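Local coordinates for protein transcription elongation factor SPT6 (Candida glabrata, PDB 3GXX) that probably acts as a histone H3-H4 chaperone that maintains chromatin structure during RNA polymerase II transcription elongation, at residues F33-S38 with L45-K50. The protein carries 2 engineered substitutions. Residues are numbered along the deposited sequence; the frame is centred on the assembly and turned at random.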
# COMPACT_ATOMS: atom_id res chain seq x y z
N PHE A 33 -6.20 -2.97 -5.50
CA PHE A 33 -5.45 -2.89 -4.28
C PHE A 33 -5.83 -1.60 -3.54
O PHE A 33 -6.44 -0.68 -4.12
CB PHE A 33 -3.95 -2.89 -4.60
CG PHE A 33 -3.50 -1.66 -5.38
CD1 PHE A 33 -2.97 -0.55 -4.71
CD2 PHE A 33 -3.62 -1.61 -6.78
CE1 PHE A 33 -2.54 0.59 -5.41
CE2 PHE A 33 -3.23 -0.44 -7.48
CZ PHE A 33 -2.69 0.66 -6.80
N VAL A 34 -5.47 -1.55 -2.27
CA VAL A 34 -5.49 -0.35 -1.45
C VAL A 34 -4.19 -0.30 -0.64
O VAL A 34 -3.56 -1.36 -0.31
CB VAL A 34 -6.62 -0.44 -0.40
CG1 VAL A 34 -7.95 -0.43 -1.08
CG2 VAL A 34 -6.52 -1.72 0.39
N ILE A 35 -3.80 0.92 -0.30
CA ILE A 35 -2.92 1.16 0.83
C ILE A 35 -3.88 1.27 2.01
O ILE A 35 -4.87 1.97 1.93
CB ILE A 35 -2.19 2.51 0.62
CG1 ILE A 35 -1.64 2.63 -0.80
CG2 ILE A 35 -1.17 2.78 1.69
CD1 ILE A 35 -0.68 1.49 -1.25
N ARG A 36 -3.56 0.62 3.13
CA ARG A 36 -4.45 0.57 4.29
C ARG A 36 -3.58 0.60 5.56
O ARG A 36 -2.32 0.69 5.49
CB ARG A 36 -5.26 -0.72 4.26
CG ARG A 36 -4.36 -1.94 4.19
CD ARG A 36 -4.61 -2.89 5.30
NE ARG A 36 -3.93 -4.16 5.05
CZ ARG A 36 -3.16 -4.76 5.95
NH1 ARG A 36 -3.04 -4.19 7.14
NH2 ARG A 36 -2.54 -5.95 5.68
N GLN A 37 -4.21 0.53 6.72
CA GLN A 37 -3.46 0.59 7.98
C GLN A 37 -3.21 -0.82 8.55
O GLN A 37 -3.82 -1.81 8.16
CB GLN A 37 -4.21 1.43 9.05
CG GLN A 37 -5.54 0.77 9.37
CD GLN A 37 -6.37 1.44 10.47
OE1 GLN A 37 -6.66 2.66 10.43
NE2 GLN A 37 -6.84 0.60 11.43
N SER A 38 -2.32 -0.84 9.53
CA SER A 38 -1.78 -2.04 10.10
C SER A 38 -1.48 -1.76 11.55
O SER A 38 -0.65 -0.91 11.83
CB SER A 38 -0.46 -2.39 9.41
OG SER A 38 0.10 -3.57 9.96
N LEU A 45 1.64 1.05 7.84
CA LEU A 45 1.08 1.06 6.49
C LEU A 45 1.17 -0.34 5.91
O LEU A 45 2.08 -1.08 6.29
CB LEU A 45 1.87 2.03 5.60
CG LEU A 45 1.82 3.55 5.94
CD1 LEU A 45 2.82 4.37 5.11
CD2 LEU A 45 0.41 4.07 5.76
N ALA A 46 0.25 -0.71 5.01
CA ALA A 46 0.43 -1.93 4.24
C ALA A 46 -0.27 -1.81 2.90
O ALA A 46 -1.19 -1.00 2.77
CB ALA A 46 -0.12 -3.16 5.01
N ILE A 47 0.12 -2.64 1.94
CA ILE A 47 -0.64 -2.84 0.69
C ILE A 47 -1.36 -4.18 0.73
O ILE A 47 -0.77 -5.21 1.09
CB ILE A 47 0.30 -2.96 -0.53
CG1 ILE A 47 1.32 -1.86 -0.44
CG2 ILE A 47 -0.48 -2.88 -1.85
CD1 ILE A 47 2.44 -2.07 -1.38
N THR A 48 -2.62 -4.17 0.29
CA THR A 48 -3.39 -5.36 0.13
C THR A 48 -3.91 -5.35 -1.30
O THR A 48 -4.42 -4.35 -1.74
CB THR A 48 -4.53 -5.36 1.11
OG1 THR A 48 -3.98 -5.43 2.44
CG2 THR A 48 -5.47 -6.55 0.87
N TRP A 49 -3.79 -6.46 -2.01
CA TRP A 49 -4.31 -6.53 -3.36
C TRP A 49 -4.88 -7.88 -3.67
O TRP A 49 -4.55 -8.87 -3.02
CB TRP A 49 -3.24 -6.20 -4.37
CG TRP A 49 -1.92 -6.82 -4.12
CD1 TRP A 49 -1.08 -6.57 -3.06
CD2 TRP A 49 -1.25 -7.77 -4.94
NE1 TRP A 49 0.06 -7.30 -3.18
CE2 TRP A 49 -0.01 -8.05 -4.32
CE3 TRP A 49 -1.58 -8.42 -6.13
CZ2 TRP A 49 0.89 -8.94 -4.84
CZ3 TRP A 49 -0.68 -9.31 -6.66
CH2 TRP A 49 0.55 -9.57 -6.02
N LYS A 50 -5.73 -7.92 -4.69
CA LYS A 50 -6.50 -9.10 -5.00
C LYS A 50 -5.80 -9.96 -6.04
O LYS A 50 -5.60 -9.54 -7.16
CB LYS A 50 -7.88 -8.67 -5.48
CG LYS A 50 -8.82 -9.82 -5.76
CD LYS A 50 -10.18 -9.31 -6.23
CE LYS A 50 -11.17 -10.45 -6.29
NZ LYS A 50 -12.53 -10.00 -6.67
O HOH W 1 2.40 -3.18 7.91
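V34 and R36 pair with T48 and A46 through backbone hydrogen bonds, joining strands 33-37 and 45-52 as an antiparallel hairpin. V34 N gives to T48 O (3.0 Å), and T48 N returns to V34 O (3.0 Å). R36 N gives to A46 O (2.9 Å), and A46 N returns to R36 O. The non-hydrogen-bonded pairs are F33 with W49, I35 with I47 and Q37 with L45.

The main polar side-chain contact is made by R36. R36 NE gives a nearly straight bond (171°) to T48 OG1 at 2.9 Å, in the guanidinium plane. R36 NH1 hydrogen-bonds Q37 O of its own strand at 2.7 Å, from above the plane of that carbonyl. With chi1 at 56°, CG is tucked over the backbone, and the bend at chi2 then swings the guanidinium over A46. The methyl CB of A46 lies against one face, 3.6 Å from R36 CZ. NH2 bonds H58 ND1, so all three nitrogens are held and the group's rotation is fixed. FVIR falls where SH2 domains carry the FLVR motif, so R36 is probably the arginine of the phosphate pocket.

Apolar contacts lie on the other face. I35 and I47 run side by side, with I35 CD1 4.0 Å from I47 CG1. F33 CB meets W49 CB at 3.4 Å.

Beyond the last pair, a water bridges S38 OG and L45 O.

The hairpin lies about 4 Å, centre to centre, from the middle of this SH2 domain, although 33-37 is an outermost strand of its sheet. Strand 55-65 continues the sheet beside 45-52, through backbone hydrogen bonds of L45 with I61 and of I47 with V59. Helix 18-26 packs on V34 and T48. Helix 86-98 covers F33, I47 and W49 on the opposite face, with Y93 edge-to-face to W49.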